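Local coordinates for protein exoribonuclease II, mitochondrial (Candida glabrata, PDB 6F3H) that degrades RNA from its 3' end as a mitochondrial exoribonuclease of the RNase II family, the nuclease component of the mtEXO RNA degradosome, at residues Asp410-Glu415 / Ile424-Ala429; Thr488-Phe493 / Gly517-Phe522. The protein carries 1 engineered substitution. All blocks are in the same frame, centred on the assembly; numbering follows the deposited sequence.

Interaction 1 of 2, residues Asp410-Glu415 / Ile424-Ala429. With MG (magnesium ion), chain E; nucleotides of chain C.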
# COMPACT_ATOMS: atom_id res chain seq x y z
N ASP A 410 7.57 -7.96 18.66
CA ASP A 410 8.03 -9.34 18.58
C ASP A 410 9.18 -9.64 19.54
O ASP A 410 10.09 -8.83 19.71
CB ASP A 410 8.52 -9.60 17.15
CG ASP A 410 9.65 -8.63 16.73
OD1 ASP A 410 9.70 -7.50 17.26
OD2 ASP A 410 10.44 -8.93 15.81
N GLY A 411 9.17 -10.85 20.10
CA GLY A 411 10.34 -11.39 20.79
C GLY A 411 10.41 -12.88 20.58
O GLY A 411 9.40 -13.54 20.34
N ILE A 412 11.62 -13.43 20.69
CA ILE A 412 11.85 -14.86 20.52
C ILE A 412 12.48 -15.46 21.78
O ILE A 412 13.39 -14.87 22.37
CB ILE A 412 12.77 -15.14 19.32
CG1 ILE A 412 12.40 -14.23 18.16
CG2 ILE A 412 12.68 -16.58 18.90
CD1 ILE A 412 13.31 -14.42 17.00
N SER A 413 12.05 -16.67 22.12
CA SER A 413 12.60 -17.42 23.24
C SER A 413 12.73 -18.87 22.82
O SER A 413 11.84 -19.40 22.14
CB SER A 413 11.71 -17.28 24.47
OG SER A 413 11.67 -15.93 24.90
N ILE A 414 13.84 -19.49 23.19
CA ILE A 414 14.08 -20.90 22.89
C ILE A 414 14.44 -21.64 24.16
O ILE A 414 15.10 -21.11 25.06
CB ILE A 414 15.16 -21.09 21.80
CG1 ILE A 414 15.35 -22.57 21.50
CG2 ILE A 414 16.45 -20.50 22.22
CD1 ILE A 414 16.23 -22.81 20.34
N GLU A 415 13.97 -22.88 24.23
CA GLU A 415 14.37 -23.83 25.25
C GLU A 415 14.93 -25.05 24.57
O GLU A 415 14.21 -25.75 23.85
CB GLU A 415 13.18 -24.21 26.11
CG GLU A 415 12.93 -23.22 27.17
CD GLU A 415 11.61 -23.46 27.80
OE1 GLU A 415 10.81 -24.19 27.18
OE2 GLU A 415 11.40 -22.97 28.92
N ILE A 424 10.08 -23.41 21.18
CA ILE A 424 10.15 -22.02 20.75
C ILE A 424 8.94 -21.25 21.22
O ILE A 424 7.81 -21.74 21.16
CB ILE A 424 10.27 -21.95 19.23
CG1 ILE A 424 11.29 -22.99 18.81
CG2 ILE A 424 10.62 -20.56 18.86
CD1 ILE A 424 12.70 -22.67 19.27
N HIS A 425 9.19 -20.02 21.65
CA HIS A 425 8.16 -19.12 22.12
C HIS A 425 8.30 -17.81 21.40
O HIS A 425 9.36 -17.18 21.43
CB HIS A 425 8.27 -18.90 23.61
CG HIS A 425 8.12 -20.16 24.40
ND1 HIS A 425 6.89 -20.64 24.80
CD2 HIS A 425 9.04 -21.04 24.86
CE1 HIS A 425 7.06 -21.75 25.49
NE2 HIS A 425 8.36 -22.01 25.54
N ILE A 426 7.21 -17.39 20.78
CA ILE A 426 7.15 -16.13 20.06
C ILE A 426 6.19 -15.26 20.81
O ILE A 426 4.98 -15.54 20.86
CB ILE A 426 6.69 -16.33 18.63
CG1 ILE A 426 7.38 -17.56 18.09
CG2 ILE A 426 7.03 -15.11 17.80
CD1 ILE A 426 8.87 -17.37 18.00
N HIS A 427 6.72 -14.21 21.40
CA HIS A 427 5.93 -13.34 22.24
C HIS A 427 5.63 -12.09 21.46
O HIS A 427 6.54 -11.36 21.08
CB HIS A 427 6.64 -13.00 23.54
CG HIS A 427 7.31 -14.18 24.14
ND1 HIS A 427 6.59 -15.21 24.72
CD2 HIS A 427 8.61 -14.50 24.28
CE1 HIS A 427 7.44 -16.12 25.15
NE2 HIS A 427 8.67 -15.71 24.91
N ILE A 428 4.36 -11.87 21.21
CA ILE A 428 3.91 -10.75 20.43
C ILE A 428 3.31 -9.77 21.42
O ILE A 428 2.59 -10.18 22.34
CB ILE A 428 2.87 -11.23 19.40
CG1 ILE A 428 3.55 -12.12 18.37
CG2 ILE A 428 2.30 -10.06 18.69
CD1 ILE A 428 4.95 -11.68 18.02
N ALA A 429 3.61 -8.49 21.25
CA ALA A 429 2.98 -7.51 22.11
C ALA A 429 1.46 -7.69 22.04
O ALA A 429 0.93 -8.19 21.04
CB ALA A 429 3.38 -6.11 21.69
MG MG E . 11.38 -6.30 16.33
P A C 5 7.30 -9.06 10.54
OP1 A C 5 6.57 -9.61 11.70
OP2 A C 5 6.54 -8.40 9.45
O5' A C 5 8.32 -8.00 11.12
C5' A C 5 9.24 -8.39 12.11
C4' A C 5 10.36 -7.40 12.27
O4' A C 5 11.14 -7.34 11.05
C3' A C 5 9.97 -5.96 12.54
O3' A C 5 9.68 -5.73 13.90
C2' A C 5 11.19 -5.21 12.06
O2' A C 5 12.24 -5.31 13.02
C1' A C 5 11.57 -6.02 10.83
N9 A C 5 10.84 -5.53 9.68
C8 A C 5 9.64 -5.95 9.15
N7 A C 5 9.24 -5.24 8.12
C5 A C 5 10.24 -4.30 8.01
C6 A C 5 10.43 -3.25 7.11
N6 A C 5 9.57 -2.97 6.12
N1 A C 5 11.55 -2.50 7.28
C2 A C 5 12.41 -2.80 8.27
N3 A C 5 12.35 -3.76 9.19
C4 A C 5 11.23 -4.46 8.97
O HOH W 1 11.84 -8.13 15.79
O HOH W 2 10.59 -7.06 17.97

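Interaction 2 of 2, residues Thr488-Phe493 / Gly517-Phe522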
# COMPACT_ATOMS: atom_id res chain seq x y z
N THR A 488 5.42 -7.65 31.44
CA THR A 488 5.02 -7.22 30.11
C THR A 488 4.11 -8.27 29.48
O THR A 488 4.54 -9.40 29.22
CB THR A 488 6.26 -6.98 29.24
OG1 THR A 488 6.92 -5.79 29.69
CG2 THR A 488 5.87 -6.83 27.78
N GLU A 489 2.86 -7.89 29.27
CA GLU A 489 1.85 -8.79 28.73
C GLU A 489 2.12 -9.10 27.27
O GLU A 489 2.52 -8.24 26.49
CB GLU A 489 0.47 -8.18 28.88
CG GLU A 489 0.30 -7.34 30.13
CD GLU A 489 -1.16 -7.20 30.52
OE1 GLU A 489 -1.90 -8.20 30.37
OE2 GLU A 489 -1.56 -6.10 30.97
N THR A 490 1.91 -10.35 26.91
CA THR A 490 2.14 -10.76 25.55
C THR A 490 0.99 -11.62 25.11
O THR A 490 0.15 -12.03 25.91
CB THR A 490 3.39 -11.62 25.36
OG1 THR A 490 3.06 -12.97 25.71
CG2 THR A 490 4.48 -11.14 26.23
N ILE A 491 1.03 -11.95 23.83
CA ILE A 491 0.36 -13.11 23.31
C ILE A 491 1.45 -14.01 22.77
O ILE A 491 2.19 -13.61 21.87
CB ILE A 491 -0.63 -12.75 22.20
CG1 ILE A 491 -1.71 -11.81 22.73
CG2 ILE A 491 -1.27 -14.01 21.66
CD1 ILE A 491 -2.93 -11.68 21.77
N SER A 492 1.54 -15.22 23.29
CA SER A 492 2.70 -16.03 23.02
C SER A 492 2.30 -17.33 22.34
O SER A 492 1.33 -18.00 22.73
CB SER A 492 3.47 -16.28 24.30
OG SER A 492 3.78 -15.04 24.93
N PHE A 493 3.07 -17.68 21.32
CA PHE A 493 2.82 -18.84 20.49
C PHE A 493 3.98 -19.78 20.69
O PHE A 493 5.12 -19.41 20.41
CB PHE A 493 2.71 -18.44 19.03
CG PHE A 493 1.70 -17.37 18.79
CD1 PHE A 493 2.00 -16.04 19.06
CD2 PHE A 493 0.44 -17.69 18.30
CE1 PHE A 493 1.06 -15.04 18.85
CE2 PHE A 493 -0.49 -16.70 18.09
CZ PHE A 493 -0.19 -15.37 18.36
N GLY A 517 0.52 -14.33 27.83
CA GLY A 517 1.64 -14.53 28.73
C GLY A 517 2.16 -13.30 29.47
O GLY A 517 1.53 -12.24 29.45
N ILE A 518 3.30 -13.47 30.15
CA ILE A 518 4.03 -12.38 30.78
C ILE A 518 5.50 -12.72 30.64
O ILE A 518 5.90 -13.88 30.69
CB ILE A 518 3.70 -12.15 32.28
CG1 ILE A 518 2.23 -11.88 32.49
CG2 ILE A 518 4.49 -10.98 32.87
CD1 ILE A 518 1.83 -11.95 33.94
N VAL A 519 6.31 -11.68 30.45
CA VAL A 519 7.74 -11.83 30.29
C VAL A 519 8.37 -10.60 30.92
O VAL A 519 7.71 -9.58 31.08
CB VAL A 519 8.12 -11.93 28.79
CG1 VAL A 519 7.50 -13.14 28.14
CG2 VAL A 519 7.68 -10.68 28.10
N SER A 520 9.63 -10.71 31.30
CA SER A 520 10.22 -9.50 31.85
C SER A 520 11.72 -9.46 31.64
O SER A 520 12.36 -8.43 31.90
CB SER A 520 9.90 -9.37 33.34
OG SER A 520 9.86 -10.65 33.95
N ASN A 521 12.31 -10.54 31.16
CA ASN A 521 13.75 -10.56 30.97
C ASN A 521 14.01 -10.35 29.49
O ASN A 521 13.87 -11.28 28.70
CB ASN A 521 14.33 -11.88 31.45
CG ASN A 521 15.84 -11.93 31.32
OD1 ASN A 521 16.52 -10.89 31.26
ND2 ASN A 521 16.39 -13.14 31.27
N PHE A 522 14.42 -9.14 29.14
CA PHE A 522 14.66 -8.74 27.75
C PHE A 522 16.13 -8.39 27.53
O PHE A 522 16.54 -7.25 27.80
CB PHE A 522 13.82 -7.52 27.36
CG PHE A 522 12.33 -7.72 27.37
CD1 PHE A 522 11.71 -8.61 26.49
CD2 PHE A 522 11.54 -6.96 28.22
CE1 PHE A 522 10.33 -8.75 26.50
CE2 PHE A 522 10.18 -7.10 28.23
CZ PHE A 522 9.58 -8.00 27.37

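Interaction 1 of 2, residues Asp410-Glu415 / Ile424-Ala429
Gly411 and His427 face each other as a hydrogen-bonded antiparallel pair, as do Ser413 and His425 further along; at the first pair Gly411 N reaches His427 O at 2.9 Å. One face of the sheet is polar. Here a chi1 of -43° sets CG of His427 beside its backbone N, from where NE2 donates to Ser413 OG at 3.0 Å, with the hydroxyl at the ring edge and in its plane. Ser413 OG is also bonded to Pro396 O, while Ser492 OG holds His427 ND1, so both ring nitrogens are satisfied and the rotation of the ring is fixed. Phe392 packs edge-to-face with both histidines. The opposite face is closely packed with isoleucines: Ile414 CG1 lies 3.5 Å from Ile424 CD1, the two side chains side by side, and Ile412 CG2 meets Ile426 CD1 at 4.0 Å. Helix 543-567 covers Ile412 and Ile414, helix 603-625 touches Ile412 and Ile426, and strand 488-499 flanks Ile424. The looser margin is at Glu415, which is partly exposed: its OE1 stays 3.7 Å from His425 NE2, the carboxylate turned 88° to the ring, and makes its salt bridge with Arg423 instead. At the opposite end of the strand, chi1 59° sets CG of Asp410 between the backbone N and the carbonyl carbon, and the carboxylate meets the metal beside the RNA. Asp410 OD1 binds magnesium at 2.3 Å, with Asp401 as the second protein ligand, and lies 3.8 Å from O3' of A5 of chain C. A beta hairpin with one face of isoleucines, the other of histidines and a serine, and a metal-binding aspartate at its end thus forms part of the magnesium site in the RNB domain, the catalytic module of RNase II-type exoribonucleases.

Interaction 2 of 2, residues Thr488-Phe493 / Gly517-Phe522
The open end of a long beta hairpin, strands 488-499 and 505-519, brings Thr488 opposite Val519 and Thr490 opposite Gly517 as antiparallel hydrogen-bonded pairs. Thr490 and Gly517 exchange two backbone bonds, the one from Gly517 N to Thr490 O measuring 3.0 Å. At the other pair Val519 N gives to Thr488 O at 3.1 Å, whereas the return bond from Thr488 N is weak. The short strand axes diverge strongly, 129° between their directions. On the face carrying Thr490 and Val519, CG2 of Thr490 meets CG2 of Val519 at 3.7 Å, the two side chains crossing at about a right angle. In the loop after the strand, Phe522 brings its ring edge to Thr488, whose CB lies in the ring plane. With chi1 -71° placing its CG2 opposite the backbone N, Thr488 CG2 is 3.9 Å from Phe522 CZ. The hydroxyl of Thr488 is bonded to Arg486 O. Partly exposed Glu489 projects from the other face and forms salt bridges with Arg389 and Arg478; Arg389 also bonds Gly517 O, tying side chain and backbone together. The contact forms the open end of an antiparallel beta hairpin in the mixed sheet of the RNB domain.

In the fold
From the N terminus, the chain first closes interaction 1, a tight hairpin of strands 410-416 and 421-429 with eight residues between the paired segments. It then runs through helices 449-456 and 473-479 before interaction 2 closes a second, longer hairpin, with 23 residues between its segments. The two contacts are in series, neither nested nor crossed, and their centres lie 8 Å apart. Strand 488-499 joins them by pairing with 421-429, where Ile491 N probably bonds Ile428 O at 2.8 Å. Both hairpins therefore belong to one mixed sheet, with 410-416 at one margin and 390-391 beyond 505-519 at the other.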